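Local coordinates for MdbA protein (Corynebacterium diphtheriae, PDB 5C00), which acts as a thiol-disulfide oxidoreductase of the DsbA-like thioredoxin family, essential for viability, pilus assembly, toxin production and virulence in this pathogen, at residues A[48-53]-A[187-192]. Sequence-based numbering, arbitrary orientation.
Sequences DFYEDF and RVFIDG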
ATOM      1  N   ASP A  48       8.028  -3.760  -8.972  1.00 20.51           N
ATOM      2  CA  ASP A  48       7.232  -4.574  -8.076  1.00 21.46           C
ATOM      3  C   ASP A  48       7.747  -4.310  -6.689  1.00 20.19           C
ATOM      4  O   ASP A  48       8.917  -4.534  -6.391  1.00 19.40           O
ATOM      5  CB  ASP A  48       7.330  -6.049  -8.438  1.00 23.50           C
ATOM      6  CG  ASP A  48       6.702  -6.359  -9.786  1.00 26.14           C
ATOM      7  OD1 ASP A  48       5.490  -6.167  -9.932  1.00 25.18           O
ATOM      8  OD2 ASP A  48       7.443  -6.793 -10.705  1.00 27.16           O
ATOM      9  N   PHE A  49       6.874  -3.715  -5.869  1.00 18.99           N
ATOM     10  CA  PHE A  49       7.257  -3.287  -4.542  0.60 18.16           C
ATOM     11  C   PHE A  49       6.393  -4.075  -3.585  1.00 17.68           C
ATOM     12  O   PHE A  49       5.179  -3.910  -3.534  1.00 16.62           O
ATOM     13  CB  PHE A  49       7.050  -1.785  -4.446  0.60 18.71           C
ATOM     14  CG  PHE A  49       7.505  -1.152  -3.155  0.60 19.07           C
ATOM     15  CD1 PHE A  49       8.221  -1.839  -2.185  0.60 19.32           C
ATOM     16  CD2 PHE A  49       7.200   0.188  -2.930  0.60 20.26           C
ATOM     17  CE1 PHE A  49       8.610  -1.215  -1.017  0.60 20.47           C
ATOM     18  CE2 PHE A  49       7.587   0.818  -1.763  0.60 20.84           C
ATOM     19  CZ  PHE A  49       8.294   0.115  -0.804  0.60 21.63           C
ATOM     20  N   TYR A  50       7.043  -4.929  -2.814  1.00 17.42           N
ATOM     21  CA  TYR A  50       6.372  -5.833  -1.877  1.00 17.48           C
ATOM     22  C   TYR A  50       6.450  -5.245  -0.476  1.00 19.14           C
ATOM     23  O   TYR A  50       7.530  -4.891  -0.017  1.00 18.09           O
ATOM     24  CB  TYR A  50       6.998  -7.204  -1.900  1.00 19.59           C
ATOM     25  CG  TYR A  50       6.864  -7.950  -3.218  1.00 19.70           C
ATOM     26  CD1 TYR A  50       7.761  -7.734  -4.258  1.00 20.88           C
ATOM     27  CD2 TYR A  50       5.838  -8.893  -3.410  1.00 20.72           C
ATOM     28  CE1 TYR A  50       7.641  -8.406  -5.476  1.00 20.53           C
ATOM     29  CE2 TYR A  50       5.724  -9.590  -4.606  1.00 20.59           C
ATOM     30  CZ  TYR A  50       6.609  -9.318  -5.637  1.00 21.58           C
ATOM     31  OH  TYR A  50       6.512 -10.060  -6.791  1.00 26.02           O
ATOM     32  N   GLU A  51       5.303  -5.133   0.176  1.00 18.77           N
ATOM     33  CA  GLU A  51       5.300  -4.653   1.544  1.00 19.14           C
ATOM     34  C   GLU A  51       4.180  -5.302   2.316  1.00 18.07           C
ATOM     35  O   GLU A  51       3.262  -5.931   1.753  1.00 16.70           O
ATOM     36  CB  GLU A  51       5.268  -3.110   1.629  1.00 20.65           C
ATOM     37  CG  GLU A  51       4.107  -2.463   1.001  1.00 23.71           C
ATOM     38  CD  GLU A  51       4.166  -0.892   0.873  1.00 25.87           C
ATOM     39  OE1 GLU A  51       3.193  -0.396   0.323  1.00 28.46           O
ATOM     40  OE2 GLU A  51       5.152  -0.192   1.243  1.00 28.94           O
ATOM     41  N   ASP A  52       4.281  -5.157   3.623  1.00 17.37           N
ATOM     42  CA  ASP A  52       3.261  -5.676   4.582  1.00 16.92           C
ATOM     43  C   ASP A  52       2.998  -4.538   5.592  1.00 16.47           C
ATOM     44  O   ASP A  52       3.941  -3.920   6.112  1.00 15.31           O
ATOM     45  CB  ASP A  52       3.815  -6.975   5.169  1.00 17.58           C
ATOM     46  CG  ASP A  52       2.875  -7.659   6.188  1.00 17.99           C
ATOM     47  OD1 ASP A  52       2.390  -7.013   7.140  1.00 16.67           O
ATOM     48  OD2 ASP A  52       2.685  -8.881   6.065  1.00 18.06           O
ATOM     49  N   PHE A  53       1.739  -4.265   5.890  1.00 16.09           N
ATOM     50  CA  PHE A  53       1.397  -3.169   6.811  1.00 16.48           C
ATOM     51  C   PHE A  53       1.831  -3.398   8.285  1.00 17.51           C
ATOM     52  O   PHE A  53       1.770  -2.458   9.080  1.00 18.32           O
ATOM     53  CB  PHE A  53      -0.054  -2.840   6.748  1.00 17.33           C
ATOM     54  CG  PHE A  53      -0.425  -1.960   5.582  1.00 17.46           C
ATOM     55  CD1 PHE A  53      -0.198  -0.579   5.656  1.00 16.70           C
ATOM     56  CD2 PHE A  53      -1.003  -2.490   4.427  1.00 17.39           C
ATOM     57  CE1 PHE A  53      -0.526   0.255   4.618  1.00 17.20           C
ATOM     58  CE2 PHE A  53      -1.303  -1.646   3.379  1.00 18.02           C
ATOM     59  CZ  PHE A  53      -1.100  -0.288   3.474  1.00 18.06           C
ATOM     60  N   ARG A 187      10.590  -5.538  -0.302  1.00 17.34           N
ATOM     61  CA  ARG A 187      11.385  -5.992  -1.435  1.00 18.74           C
ATOM     62  C   ARG A 187      11.038  -5.137  -2.650  1.00 18.17           C
ATOM     63  O   ARG A 187       9.882  -4.813  -2.860  1.00 17.44           O
ATOM     64  CB  ARG A 187      11.071  -7.465  -1.786  1.00 19.11           C
ATOM     65  CG  ARG A 187      11.056  -8.449  -0.618  1.00 20.38           C
ATOM     66  CD  ARG A 187      12.414  -8.826  -0.095  1.00 20.84           C
ATOM     67  NE  ARG A 187      13.064  -9.725  -1.030  1.00 21.02           N
ATOM     68  CZ  ARG A 187      12.837 -11.039  -1.152  1.00 21.81           C
ATOM     69  NH1 ARG A 187      12.086 -11.705  -0.288  1.00 22.28           N
ATOM     70  NH2 ARG A 187      13.426 -11.696  -2.124  1.00 21.62           N
ATOM     71  N   VAL A 188      12.026  -4.809  -3.462  1.00 17.88           N
ATOM     72  CA  VAL A 188      11.791  -4.029  -4.659  1.00 18.33           C
ATOM     73  C   VAL A 188      12.463  -4.711  -5.868  1.00 18.86           C
ATOM     74  O   VAL A 188      13.596  -5.168  -5.776  1.00 19.95           O
ATOM     75  CB  VAL A 188      12.377  -2.633  -4.484  1.00 18.93           C
ATOM     76  CG1 VAL A 188      12.333  -1.849  -5.797  1.00 18.73           C
ATOM     77  CG2 VAL A 188      11.673  -1.886  -3.339  1.00 18.96           C
ATOM     78  N   PHE A 189      11.756  -4.773  -6.970  1.00 19.48           N
ATOM     79  CA  PHE A 189      12.289  -5.264  -8.238  1.00 20.99           C
ATOM     80  C   PHE A 189      12.073  -4.185  -9.272  1.00 22.59           C
ATOM     81  O   PHE A 189      11.000  -3.500  -9.293  1.00 22.80           O
ATOM     82  CB  PHE A 189      11.503  -6.528  -8.692  1.00 21.53           C
ATOM     83  CG  PHE A 189      11.673  -7.737  -7.787  1.00 22.40           C
ATOM     84  CD1 PHE A 189      11.071  -7.798  -6.550  1.00 21.58           C
ATOM     85  CD2 PHE A 189      12.399  -8.851  -8.214  1.00 23.31           C
ATOM     86  CE1 PHE A 189      11.211  -8.913  -5.718  1.00 22.95           C
ATOM     87  CE2 PHE A 189      12.520  -9.959  -7.420  1.00 23.40           C
ATOM     88  CZ  PHE A 189      11.967  -9.986  -6.154  1.00 23.43           C
ATOM     89  N   ILE A 190      13.028  -4.038 -10.164  1.00 23.21           N
ATOM     90  CA  ILE A 190      12.961  -3.105 -11.268  1.00 25.42           C
ATOM     91  C   ILE A 190      12.963  -3.955 -12.537  1.00 26.58           C
ATOM     92  O   ILE A 190      13.918  -4.682 -12.784  1.00 24.41           O
ATOM     93  CB  ILE A 190      14.185  -2.159 -11.292  1.00 26.03           C
ATOM     94  CG1 ILE A 190      14.221  -1.302 -10.023  1.00 26.84           C
ATOM     95  CG2 ILE A 190      14.170  -1.298 -12.570  1.00 26.03           C
ATOM     96  CD1 ILE A 190      15.457  -0.447  -9.781  1.00 26.51           C
ATOM     97  N   ASP A 191      11.862  -3.934 -13.286  1.00 29.50           N
ATOM     98  CA  ASP A 191      11.749  -4.772 -14.485  1.00 32.13           C
ATOM     99  C   ASP A 191      12.186  -6.211 -14.222  1.00 32.41           C
ATOM    100  O   ASP A 191      12.973  -6.779 -14.999  1.00 30.29           O
ATOM    101  CB  ASP A 191      12.597  -4.174 -15.629  1.00 35.47           C
ATOM    102  CG  ASP A 191      12.060  -2.864 -16.132  1.00 38.21           C
ATOM    103  OD1 ASP A 191      10.821  -2.668 -16.110  1.00 36.13           O
ATOM    104  OD2 ASP A 191      12.883  -2.030 -16.568  1.00 40.47           O
ATOM    105  N   GLY A 192      11.678  -6.815 -13.151  1.00 29.56           N
ATOM    106  CA  GLY A 192      11.982  -8.222 -12.838  1.00 29.87           C
ATOM    107  C   GLY A 192      13.291  -8.517 -12.116  1.00 29.31           C
ATOM    108  O   GLY A 192      13.541  -9.652 -11.742  1.00 30.71           O
TER
HETATM  109  O   HOH W   1       9.619  -5.475 -11.665  1.00 27.85           O
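Y50 and F189 carry CG beside the backbone N and anti to the carbonyl carbon (chi1 near -65° in both); the two residues point to one face of the central sheet of the thioredoxin fold, and their like torsions swing the rings there so that the CE1 atoms meet. Their strands, 45-52 and 187-190, are antiparallel neighbours whose short axes approach to 4.8 Å. Four backbone bonds fix the register, two within the hydrogen-bonded pair D48/F189 and two within Y50/R187. The straightest is Y50 N to R187 O, 2.8 Å with 173° at the hydrogen.

Between these pairs, F49 and V188 form a non-hydrogen-bonded pair whose side chains occupy the opposite face. The ring of F49 presents CD1 to the CG2 methyl of V188 at 3.6 Å, and I199 also touches V188.

On the face of Y50 and F189, the ring planes meet obliquely at 70°, with CE1 of Y50 3.6 Å from CE1 of F189. L176 of helix 162-180 packs against both rings, so the pair joins this helix to the sheet. Beside them, R187 bends at chi2 and chi3 away from strand 45-52, reaching a salt bridge with E194.

Strand 45-52 leads to helix 56-74, at whose start C55 and C58 form a CxxC pattern, consistent with a redox site of thioredoxin type. At the other end of the contact, D48 pairs through OD1 with R83, while a water donates to D48 OD2 at 2.7 Å and accepts from G192 N at 2.9 Å.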